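Local structure of VgrG protein (Vibrio cholerae, 4DTH) at residues L278-P283 and H331-A336; V177-K182 and I348-R353; G33-M38 and V150-N155. The protein probably acts as an actin cross-linking toxin, whose effector domain binds ATP and magnesium ions to join actin monomers covalently. All coordinates share one frame; numbering follows the deposited sequence.

Contact 1 of 3, residues L278-P283 and H331-A336; sequences LPRTKP and HGINNA. With ATP (adenosine-5'-triphosphate), chain B.
Arg-280, Thr-281 and Lys-282 meet His-331 to Asn-334 in a polar loop-to-loop contact at the ATP pocket. The first loop leaves strand 277-279; the second runs up to strand 337-338. Backbone and side chains share the bonding. Ile-333 N gives a bond to Arg-280 O at 2.8 Å. Next to it, Thr-281 OG1 donates to Ile-333 O at 2.9 Å; the same hydroxyl also bonds to Leu-349 N on strand 343-352. Lys-282 N reaches Asn-334 OD1 at 2.9 Å. That bond is nearly straight (176°), but the donor sits above the amide carbonyl plane. Asn-334 ND2 is held by Glu-327.

The Arg-280 chain bends at chi2 and chi3 (-76° and -60°), which turns the guanidinium end-on to His-331 O. Arg-280 NH1 lies 3.0 Å and Arg-280 NH2 3.3 Å from His-331 O, and the oxygen stays in the guanidinium plane. ATP O2G lies over one face, nearer its margin than its middle. NH2 also points at ATP O1A, but the modelled separation is too short to be trusted in detail. Ile-333 CD1 packs 3.4 Å from ATP O5', and Ala-336 CB lies near the adenine amino group.

Two bonds to one carbonyl oxygen, the NH2 one longer and more bent, limit the guanidinium's rotation. Its positive charge, set beside the triphosphate, would be expected to offset phosphate charge.

Contact 2 of 3, residues V177-K182 and I348-R353; sequences VGVAAK and ILFEFR. With ATP (adenosine-5'-triphosphate), chain B; SO4 (sulfate ion), chain F.
Val-177 and Val-179 pair with Phe-350 and Ile-348 through four backbone hydrogen bonds, joining strands 173-180 and 343-352 in antiparallel fashion. Both bonded pairs are reciprocal. Val-177 N to Phe-350 O and Phe-350 N to Val-177 O are each 2.9 Å. At the other pair, Ile-348 N approaches Val-179 O almost end-on to the carbonyl. Between them lies the non-hydrogen-bonded pair Gly-178 and Leu-349, where the chains come closest, 4.3 Å between CA atoms. A CA-H...O contact from Leu-349 CA to Val-177 O (3.3 Å) adds to the pairing.

Val-177, Val-179, Ile-348 and Phe-350 share one apolar face. Val-177 CG2 lies anti to its own carbonyl carbon, which turns it to Phe-352 CE1 at 3.7 Å. Val-179 CG2 comes to the edge of the Phe-350 ring, near its plane. Leu-195 of helix 190-196 covers Val-179 and both phenylalanines. Separately, Ala-181 CB touches Ile-348 CG2 at 3.9 Å where the strand gives way to a 3-10 turn.

On the face of Leu-349 lies the adenine. Leu-349 CD2 meets ATP C5 at 3.4 Å. Ile-333 and Ala-336 of contact 1 also touch Leu-349.

Charged groups lie near the end of strand 343-352. Arg-353 NH1 forms a salt bridge with Glu-351 OE2 at 2.8 Å, on the syn side but tilted out of the carboxylate plane. NH1 and NH2 of Arg-353 also hold two oxygens of a sulfate, probably a crystallisation additive. Glu-351 binds magnesium together with Glu-28 and Gln-174. The antiparallel strand pair thus forms one wall of the ATP-magnesium site. The arrangement resembles the glutamine synthetase fold, to which this domain is probably related.

Contact 3 of 3, residues G33-M38 and V150-N155; sequences GLVVAM and VIAAGN. With SO4 (sulfate ion), chain G.
Val-36 meets Ile-151 because of how both side chains are turned. Val-36 CG2 is anti to the backbone N. Ile-151 CG1 lies anti to its carbonyl carbon (chi1 -61°), and the turn at chi2 (-65°) brings Ile-151 CD1 back to Val-36 CG2 at 3.9 Å. The two side chains meet at a slant. Ile-151 CG2 reaches Leu-34 CD2 on the same flank.

The other face carries smaller groups. Ala-37 CB touches Val-150 CG2 at 3.7 Å. Val-35 CG2 lies beside Ala-152 CB, and Val-35 CG1 lies 3.4 Å from Gly-154 O.

The backbones of 34-38 and 150-153 run antiparallel. Val-35 pairs with Ala-152 and Ala-37 with Val-150, each by two hydrogen bonds. The shortest of these is Val-35 N to Ala-152 O, 2.8 Å. At the Gly-33 end of the pairing, Gly-154 N reaches Gly-33 O at 2.8 Å, but from well above the carbonyl plane (53° out). Gly-33 and Gly-154 both have positive phi, which suits the turning of the chain here. Leu-34 N is buried with no partner in the model. Asn-155 N gives a nearly straight bond to sulfate O2 at 2.9 Å; Ile-157 N and Ser-158 N also bind this ion.

Strand 34-38 is also bonded to strand 85-97, through Val-36 to His-87 and Met-38 to Gln-85. Phe-118 of helix 101-124 packs on Leu-34 and Ile-151, and Phe-46 of strand 45-51 covers Val-36 and Ile-151.

Contacts 1 and 2 are neighbours, with centres 8 Å apart, and both touch ATP. They are joined because strand 277-279 pairs with strand 343-352: Arg-280 N lies 2.8 Å from Leu-349 O, a probable hydrogen bond. Contact 1 is nested in the chain loop that contact 2 closes. It is partly buried and mostly polar, and it reaches mainly the phosphates. Contact 2 is buried, with an apolar face against a helix and a ligand face bearing adenine and magnesium. Contact 3 is also buried, but its centre is about 31 to 32 Å from the others. Like contact 2, it is antiparallel backbone pairing, but with apolar side chains on both faces, away from the nucleotide.

Contact 1 of 3, residues L278-P283 and H331-A336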
loop_
_atom_site.group_PDB
_atom_site.type_symbol
_atom_site.label_atom_id
_atom_site.label_comp_id
_atom_site.label_asym_id
_atom_site.label_seq_id
_atom_site.Cartn_x
_atom_site.Cartn_y
_atom_site.Cartn_z
ATOM N N LEU A 278 -1.721 -2.772 7.701
ATOM C CA LEU A 278 -2.738 -1.814 7.287
ATOM C C LEU A 278 -3.706 -2.341 6.222
ATOM O O LEU A 278 -3.277 -2.607 5.100
ATOM C CB LEU A 278 -2.038 -0.529 6.779
ATOM C CG LEU A 278 -2.917 0.598 6.229
ATOM C CD1 LEU A 278 -3.735 1.260 7.334
ATOM C CD2 LEU A 278 -2.063 1.641 5.495
ATOM N N PRO A 279 -5.023 -2.444 6.523
ATOM C CA PRO A 279 -5.982 -2.831 5.471
ATOM C C PRO A 279 -5.929 -1.825 4.310
ATOM O O PRO A 279 -5.884 -0.608 4.543
ATOM C CB PRO A 279 -7.330 -2.775 6.193
ATOM C CG PRO A 279 -6.975 -2.987 7.662
ATOM C CD PRO A 279 -5.712 -2.182 7.801
ATOM N N ARG A 280 -5.839 -2.334 3.074
ATOM C CA ARG A 280 -5.733 -1.489 1.885
ATOM C C ARG A 280 -6.962 -1.569 1.002
ATOM O O ARG A 280 -6.991 -0.934 -0.052
ATOM C CB ARG A 280 -4.472 -1.853 1.061
ATOM C CG ARG A 280 -3.153 -1.480 1.733
ATOM C CD ARG A 280 -2.807 0.007 1.687
ATOM N NE ARG A 280 -2.698 0.528 0.322
ATOM C CZ ARG A 280 -3.602 1.318 -0.249
ATOM N NH1 ARG A 280 -4.691 1.683 0.416
ATOM N NH2 ARG A 280 -3.423 1.753 -1.485
ATOM N N THR A 281 -7.965 -2.358 1.406
ATOM C CA THR A 281 -9.175 -2.529 0.603
ATOM C C THR A 281 -10.340 -1.953 1.372
ATOM O O THR A 281 -10.424 -2.114 2.594
ATOM C CB THR A 281 -9.364 -4.017 0.232
ATOM O OG1 THR A 281 -8.215 -4.473 -0.482
ATOM C CG2 THR A 281 -10.633 -4.281 -0.617
ATOM N N LYS A 282 -11.242 -1.274 0.646
ATOM C CA LYS A 282 -12.462 -0.682 1.194
ATOM C C LYS A 282 -13.252 -1.755 1.969
ATOM O O LYS A 282 -13.640 -2.765 1.373
ATOM C CB LYS A 282 -13.309 -0.093 0.045
ATOM C CG LYS A 282 -14.624 0.576 0.461
ATOM C CD LYS A 282 -15.461 0.999 -0.772
ATOM C CE LYS A 282 -14.887 2.185 -1.527
ATOM N NZ LYS A 282 -15.769 2.597 -2.649
ATOM N N PRO A 283 -13.458 -1.570 3.299
ATOM C CA PRO A 283 -14.160 -2.593 4.089
ATOM C C PRO A 283 -15.517 -3.037 3.543
ATOM O O PRO A 283 -15.805 -4.234 3.552
ATOM C CB PRO A 283 -14.279 -1.936 5.472
ATOM C CG PRO A 283 -13.068 -1.091 5.555
ATOM C CD PRO A 283 -12.982 -0.474 4.171
ATOM N N HIS A 331 -7.380 6.208 -0.703
ATOM C CA HIS A 331 -7.693 5.353 -1.847
ATOM C C HIS A 331 -7.250 3.896 -1.667
ATOM O O HIS A 331 -6.084 3.636 -1.403
ATOM C CB HIS A 331 -7.215 5.965 -3.172
ATOM C CG HIS A 331 -7.628 5.170 -4.369
ATOM N ND1 HIS A 331 -8.963 4.930 -4.659
ATOM C CD2 HIS A 331 -6.863 4.601 -5.326
ATOM C CE1 HIS A 331 -8.960 4.200 -5.760
ATOM N NE2 HIS A 331 -7.719 3.984 -6.201
ATOM N N GLY A 332 -8.198 2.982 -1.752
ATOM C CA GLY A 332 -7.918 1.562 -1.582
ATOM C C GLY A 332 -7.628 0.842 -2.878
ATOM O O GLY A 332 -7.783 1.419 -3.958
ATOM N N ILE A 333 -7.192 -0.418 -2.769
ATOM C CA ILE A 333 -6.985 -1.324 -3.903
ATOM C C ILE A 333 -8.248 -2.186 -3.841
ATOM O O ILE A 333 -8.335 -3.123 -3.034
ATOM C CB ILE A 333 -5.663 -2.127 -3.797
ATOM C CG1 ILE A 333 -4.448 -1.157 -3.775
ATOM C CG2 ILE A 333 -5.554 -3.126 -4.973
ATOM C CD1 ILE A 333 -3.192 -1.687 -3.105
ATOM N N ASN A 334 -9.274 -1.777 -4.615
ATOM C CA ASN A 334 -10.625 -2.342 -4.548
ATOM C C ASN A 334 -11.063 -3.207 -5.710
ATOM O O ASN A 334 -12.166 -3.760 -5.671
ATOM C CB ASN A 334 -11.633 -1.203 -4.325
ATOM C CG ASN A 334 -11.308 -0.371 -3.104
ATOM O OD1 ASN A 334 -10.697 -0.854 -2.147
ATOM N ND2 ASN A 334 -11.665 0.907 -3.127
ATOM N N ASN A 335 -10.210 -3.332 -6.726
ATOM C CA ASN A 335 -10.506 -4.095 -7.937
ATOM C C ASN A 335 -9.645 -5.358 -8.060
ATOM O O ASN A 335 -9.572 -5.950 -9.140
ATOM C CB ASN A 335 -10.321 -3.183 -9.164
ATOM C CG ASN A 335 -8.936 -2.590 -9.314
ATOM O OD1 ASN A 335 -8.070 -2.685 -8.428
ATOM N ND2 ASN A 335 -8.701 -1.943 -10.443
ATOM N N ALA A 336 -8.979 -5.774 -6.964
ATOM C CA ALA A 336 -8.123 -6.965 -6.973
ATOM C C ALA A 336 -8.978 -8.217 -6.788
ATOM O O ALA A 336 -9.931 -8.209 -6.001
ATOM C CB ALA A 336 -7.080 -6.878 -5.876
HETATM P PG ATP B . -1.230 4.638 -0.250
HETATM O O1G ATP B . -0.830 3.761 0.894
HETATM O O2G ATP B . -2.725 4.758 -0.341
HETATM O O3G ATP B . -0.649 6.019 -0.137
HETATM P PB ATP B . -0.719 4.188 -3.049
HETATM O O1B ATP B . -2.071 4.627 -3.450
HETATM O O2B ATP B . 0.264 5.277 -3.403
HETATM O O3B ATP B . -0.679 3.936 -1.580
HETATM P PA ATP B . -1.099 1.607 -4.146
HETATM O O1A ATP B . -2.475 1.740 -3.623
HETATM O O2A ATP B . -1.194 1.469 -5.668
HETATM O O3A ATP B . -0.325 2.835 -3.814
HETATM O "O5'" ATP B . -0.419 0.314 -3.482
HETATM C "C5'" ATP B . 0.819 -0.120 -4.070
HETATM C "C4'" ATP B . 1.307 -1.418 -3.484
HETATM O "O4'" ATP B . 0.280 -2.442 -3.611
HETATM C "C3'" ATP B . 2.534 -1.987 -4.198
HETATM O "O3'" ATP B . 3.416 -2.669 -3.308
HETATM C "C2'" ATP B . 1.899 -2.937 -5.203
HETATM O "O2'" ATP B . 2.798 -3.888 -5.748
HETATM C "C1'" ATP B . 0.827 -3.544 -4.322
HETATM N N9 ATP B . -0.248 -4.269 -5.005
HETATM C C8 ATP B . -1.104 -3.780 -5.953
HETATM N N7 ATP B . -1.975 -4.664 -6.378
HETATM C C5 ATP B . -1.668 -5.813 -5.663
HETATM C C6 ATP B . -2.229 -7.105 -5.637
HETATM N N6 ATP B . -3.273 -7.483 -6.387
HETATM N N1 ATP B . -1.687 -8.008 -4.788
HETATM C C2 ATP B . -0.657 -7.639 -4.021
HETATM N N3 ATP B . -0.047 -6.458 -3.955
HETATM C C4 ATP B . -0.598 -5.576 -4.810
#

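Contact 2 of 3, residues V177-K182 and I348-R353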
loop_
_atom_site.group_PDB
_atom_site.type_symbol
_atom_site.label_atom_id
_atom_site.label_comp_id
_atom_site.label_asym_id
_atom_site.label_seq_id
_atom_site.Cartn_x
_atom_site.Cartn_y
_atom_site.Cartn_z
ATOM N N VAL A 177 0.352 -7.621 0.743
ATOM C CA VAL A 177 -0.098 -8.991 0.501
ATOM C C VAL A 177 -1.586 -8.964 0.168
ATOM O O VAL A 177 -2.362 -8.324 0.877
ATOM C CB VAL A 177 0.218 -9.911 1.722
ATOM C CG1 VAL A 177 -0.483 -11.272 1.625
ATOM C CG2 VAL A 177 1.726 -10.087 1.910
ATOM N N GLY A 178 -1.963 -9.676 -0.891
ATOM C CA GLY A 178 -3.357 -9.822 -1.286
ATOM C C GLY A 178 -3.805 -11.253 -1.096
ATOM O O GLY A 178 -3.098 -12.170 -1.515
ATOM N N VAL A 179 -4.953 -11.465 -0.429
ATOM C CA VAL A 179 -5.527 -12.807 -0.191
ATOM C C VAL A 179 -7.009 -12.821 -0.550
ATOM O O VAL A 179 -7.635 -11.759 -0.545
ATOM C CB VAL A 179 -5.320 -13.305 1.276
ATOM C CG1 VAL A 179 -3.845 -13.516 1.595
ATOM C CG2 VAL A 179 -5.986 -12.374 2.298
ATOM N N ALA A 180 -7.594 -14.023 -0.789
ATOM C CA ALA A 180 -9.036 -14.153 -1.021
ATOM C C ALA A 180 -9.726 -13.669 0.268
ATOM O O ALA A 180 -9.299 -14.047 1.368
ATOM C CB ALA A 180 -9.403 -15.613 -1.277
ATOM N N ALA A 181 -10.731 -12.779 0.131
ATOM C CA ALA A 181 -11.460 -12.220 1.275
ATOM C C ALA A 181 -12.118 -13.326 2.109
ATOM O O ALA A 181 -12.084 -13.255 3.339
ATOM C CB ALA A 181 -12.500 -11.215 0.809
ATOM N N LYS A 182 -12.603 -14.395 1.443
ATOM C CA LYS A 182 -13.224 -15.541 2.108
ATOM C C LYS A 182 -12.240 -16.348 2.978
ATOM O O LYS A 182 -12.667 -17.174 3.788
ATOM C CB LYS A 182 -13.961 -16.435 1.096
ATOM C CG LYS A 182 -13.047 -17.202 0.150
ATOM C CD LYS A 182 -13.832 -18.171 -0.711
ATOM C CE LYS A 182 -12.889 -19.035 -1.498
ATOM N NZ LYS A 182 -13.578 -19.801 -2.564
ATOM N N ILE A 348 -8.565 -9.086 -0.812
ATOM C CA ILE A 348 -8.384 -7.981 0.133
ATOM C C ILE A 348 -6.908 -7.852 0.420
ATOM O O ILE A 348 -6.211 -8.861 0.568
ATOM C CB ILE A 348 -9.289 -8.058 1.399
ATOM C CG1 ILE A 348 -9.117 -9.410 2.146
ATOM C CG2 ILE A 348 -10.757 -7.763 1.006
ATOM C CD1 ILE A 348 -9.924 -9.543 3.506
ATOM N N LEU A 349 -6.412 -6.610 0.425
ATOM C CA LEU A 349 -4.986 -6.321 0.533
ATOM C C LEU A 349 -4.545 -5.694 1.824
ATOM O O LEU A 349 -5.301 -4.957 2.443
ATOM C CB LEU A 349 -4.561 -5.452 -0.655
ATOM C CG LEU A 349 -4.217 -6.233 -1.933
ATOM C CD1 LEU A 349 -5.466 -6.845 -2.603
ATOM C CD2 LEU A 349 -3.533 -5.354 -2.887
ATOM N N PHE A 350 -3.286 -5.973 2.222
ATOM C CA PHE A 350 -2.751 -5.475 3.485
ATOM C C PHE A 350 -1.331 -5.024 3.339
ATOM O O PHE A 350 -0.505 -5.750 2.785
ATOM C CB PHE A 350 -2.849 -6.561 4.574
ATOM C CG PHE A 350 -4.259 -7.053 4.777
ATOM C CD1 PHE A 350 -5.118 -6.404 5.661
ATOM C CD2 PHE A 350 -4.753 -8.122 4.037
ATOM C CE1 PHE A 350 -6.444 -6.816 5.799
ATOM C CE2 PHE A 350 -6.080 -8.539 4.180
ATOM C CZ PHE A 350 -6.918 -7.877 5.052
ATOM N N GLU A 351 -1.038 -3.832 3.871
ATOM C CA GLU A 351 0.297 -3.260 3.804
ATOM C C GLU A 351 1.042 -3.463 5.117
ATOM O O GLU A 351 0.582 -3.016 6.176
ATOM C CB GLU A 351 0.193 -1.760 3.461
ATOM C CG GLU A 351 1.528 -1.037 3.415
ATOM C CD GLU A 351 1.427 0.454 3.156
ATOM O OE1 GLU A 351 0.553 0.868 2.364
ATOM O OE2 GLU A 351 2.277 1.201 3.689
ATOM N N PHE A 352 2.211 -4.107 5.039
ATOM C CA PHE A 352 3.094 -4.294 6.189
ATOM C C PHE A 352 3.946 -3.029 6.255
ATOM O O PHE A 352 4.833 -2.837 5.416
ATOM C CB PHE A 352 3.956 -5.555 6.015
ATOM C CG PHE A 352 3.154 -6.825 6.167
ATOM C CD1 PHE A 352 2.393 -7.318 5.109
ATOM C CD2 PHE A 352 3.147 -7.521 7.372
ATOM C CE1 PHE A 352 1.640 -8.490 5.256
ATOM C CE2 PHE A 352 2.408 -8.703 7.509
ATOM C CZ PHE A 352 1.647 -9.168 6.458
ATOM N N ARG A 353 3.637 -2.145 7.215
ATOM C CA ARG A 353 4.316 -0.850 7.407
ATOM C C ARG A 353 5.816 -1.019 7.630
ATOM O O ARG A 353 6.615 -0.223 7.141
ATOM C CB ARG A 353 3.640 -0.032 8.514
ATOM C CG ARG A 353 2.164 0.311 8.189
ATOM C CD ARG A 353 2.020 1.297 7.025
ATOM N NE ARG A 353 2.507 2.632 7.392
ATOM C CZ ARG A 353 2.661 3.646 6.547
ATOM N NH1 ARG A 353 2.377 3.496 5.258
ATOM N NH2 ARG A 353 3.084 4.825 6.989
HETATM P PG ATP B . -1.230 4.638 -0.250
HETATM O O1G ATP B . -0.830 3.761 0.894
HETATM O O2G ATP B . -2.725 4.758 -0.341
HETATM O O3G ATP B . -0.649 6.019 -0.137
HETATM P PB ATP B . -0.719 4.188 -3.049
HETATM O O1B ATP B . -2.071 4.627 -3.450
HETATM O O2B ATP B . 0.264 5.277 -3.403
HETATM O O3B ATP B . -0.679 3.936 -1.580
HETATM P PA ATP B . -1.099 1.607 -4.146
HETATM O O1A ATP B . -2.475 1.740 -3.623
HETATM O O2A ATP B . -1.194 1.469 -5.668
HETATM O O3A ATP B . -0.325 2.835 -3.814
HETATM O "O5'" ATP B . -0.419 0.314 -3.482
HETATM C "C5'" ATP B . 0.819 -0.120 -4.070
HETATM C "C4'" ATP B . 1.307 -1.418 -3.484
HETATM O "O4'" ATP B . 0.280 -2.442 -3.611
HETATM C "C3'" ATP B . 2.534 -1.987 -4.198
HETATM O "O3'" ATP B . 3.416 -2.669 -3.308
HETATM C "C2'" ATP B . 1.899 -2.937 -5.203
HETATM O "O2'" ATP B . 2.798 -3.888 -5.748
HETATM C "C1'" ATP B . 0.827 -3.544 -4.322
HETATM N N9 ATP B . -0.248 -4.269 -5.005
HETATM C C8 ATP B . -1.104 -3.780 -5.953
HETATM N N7 ATP B . -1.975 -4.664 -6.378
HETATM C C5 ATP B . -1.668 -5.813 -5.663
HETATM C C6 ATP B . -2.229 -7.105 -5.637
HETATM N N6 ATP B . -3.273 -7.483 -6.387
HETATM N N1 ATP B . -1.687 -8.008 -4.788
HETATM C C2 ATP B . -0.657 -7.639 -4.021
HETATM N N3 ATP B . -0.047 -6.458 -3.955
HETATM C C4 ATP B . -0.598 -5.576 -4.810
HETATM S S SO4 F . 2.949 7.036 3.964
HETATM O O1 SO4 F . 3.817 7.842 3.097
HETATM O O2 SO4 F . 3.542 6.932 5.274
HETATM O O3 SO4 F . 1.642 7.664 4.023
HETATM O O4 SO4 F . 2.797 5.698 3.388
#

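Contact 3 of 3, residues G33-M38 and V150-N155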
loop_
_atom_site.group_PDB
_atom_site.type_symbol
_atom_site.label_atom_id
_atom_site.label_comp_id
_atom_site.label_asym_id
_atom_site.label_seq_id
_atom_site.Cartn_x
_atom_site.Cartn_y
_atom_site.Cartn_z
ATOM N N GLY A 33 19.997 8.430 -1.664
ATOM C CA GLY A 33 21.134 8.918 -2.434
ATOM C C GLY A 33 20.812 9.821 -3.598
ATOM O O GLY A 33 21.734 10.362 -4.214
ATOM N N LEU A 34 19.520 9.952 -3.944
ATOM C CA LEU A 34 19.099 10.787 -5.068
ATOM C C LEU A 34 17.683 11.295 -4.891
ATOM O O LEU A 34 16.951 10.859 -3.989
ATOM C CB LEU A 34 19.236 10.032 -6.427
ATOM C CG LEU A 34 18.421 8.735 -6.642
ATOM C CD1 LEU A 34 16.954 9.013 -6.905
ATOM C CD2 LEU A 34 18.898 8.006 -7.862
ATOM N N VAL A 35 17.287 12.186 -5.803
ATOM C CA VAL A 35 15.931 12.700 -5.915
ATOM C C VAL A 35 15.527 12.745 -7.393
ATOM O O VAL A 35 16.383 12.711 -8.277
ATOM C CB VAL A 35 15.795 14.108 -5.274
ATOM C CG1 VAL A 35 15.902 14.049 -3.739
ATOM C CG2 VAL A 35 16.794 15.107 -5.884
ATOM N N VAL A 36 14.220 12.852 -7.643
ATOM C CA VAL A 36 13.650 13.111 -8.958
ATOM C C VAL A 36 13.016 14.503 -8.855
ATOM O O VAL A 36 12.397 14.826 -7.835
ATOM C CB VAL A 36 12.638 12.041 -9.473
ATOM C CG1 VAL A 36 11.413 11.911 -8.561
ATOM C CG2 VAL A 36 12.206 12.331 -10.919
ATOM N N ALA A 37 13.196 15.330 -9.877
ATOM C CA ALA A 37 12.533 16.631 -9.912
ATOM C C ALA A 37 11.615 16.609 -11.119
ATOM O O ALA A 37 11.970 16.059 -12.169
ATOM C CB ALA A 37 13.531 17.757 -9.999
ATOM N N MET A 38 10.388 17.093 -10.935
ATOM C CA MET A 38 9.362 17.075 -11.973
ATOM C C MET A 38 8.490 18.327 -11.877
ATOM O O MET A 38 8.451 18.921 -10.795
ATOM C CB MET A 38 8.466 15.842 -11.777
ATOM C CG MET A 38 8.963 14.630 -12.494
ATOM S SD MET A 38 7.739 13.305 -12.516
ATOM C CE MET A 38 8.018 12.624 -10.999
ATOM N N VAL A 150 14.055 15.083 -14.082
ATOM C CA VAL A 150 15.511 15.016 -13.961
ATOM C C VAL A 150 15.836 14.177 -12.733
ATOM O O VAL A 150 15.060 14.157 -11.770
ATOM C CB VAL A 150 16.272 16.381 -13.950
ATOM C CG1 VAL A 150 16.124 17.125 -15.271
ATOM C CG2 VAL A 150 15.873 17.266 -12.767
ATOM N N ILE A 151 16.981 13.498 -12.766
ATOM C CA ILE A 151 17.475 12.715 -11.631
ATOM C C ILE A 151 18.704 13.457 -11.125
ATOM O O ILE A 151 19.595 13.774 -11.920
ATOM C CB ILE A 151 17.818 11.249 -12.046
ATOM C CG1 ILE A 151 16.578 10.490 -12.588
ATOM C CG2 ILE A 151 18.515 10.483 -10.885
ATOM C CD1 ILE A 151 15.414 10.252 -11.548
ATOM N N ALA A 152 18.773 13.702 -9.812
ATOM C CA ALA A 152 19.905 14.405 -9.216
ATOM C C ALA A 152 20.359 13.762 -7.921
ATOM O O ALA A 152 19.536 13.300 -7.133
ATOM C CB ALA A 152 19.570 15.867 -8.989
ATOM N N ALA A 153 21.676 13.749 -7.698
ATOM C CA ALA A 153 22.305 13.180 -6.506
ATOM C C ALA A 153 21.904 13.910 -5.241
ATOM O O ALA A 153 21.640 15.117 -5.273
ATOM C CB ALA A 153 23.808 13.247 -6.653
ATOM N N GLY A 154 21.881 13.168 -4.136
ATOM C CA GLY A 154 21.569 13.708 -2.820
ATOM C C GLY A 154 20.201 14.349 -2.778
ATOM O O GLY A 154 19.213 13.729 -3.179
ATOM N N ASN A 155 20.147 15.609 -2.336
ATOM C CA ASN A 155 18.879 16.322 -2.280
ATOM C C ASN A 155 18.629 17.217 -3.519
ATOM O O ASN A 155 17.647 17.953 -3.568
ATOM C CB ASN A 155 18.708 17.035 -0.922
ATOM C CG ASN A 155 18.562 16.044 0.222
ATOM O OD1 ASN A 155 17.615 15.242 0.275
ATOM N ND2 ASN A 155 19.515 16.047 1.143
HETATM S S SO4 G . 22.561 18.147 -2.118
HETATM O O1 SO4 G . 23.553 19.036 -1.483
HETATM O O2 SO4 G . 22.633 16.814 -1.470
HETATM O O3 SO4 G . 21.218 18.721 -1.942
HETATM O O4 SO4 G . 22.849 18.056 -3.567
#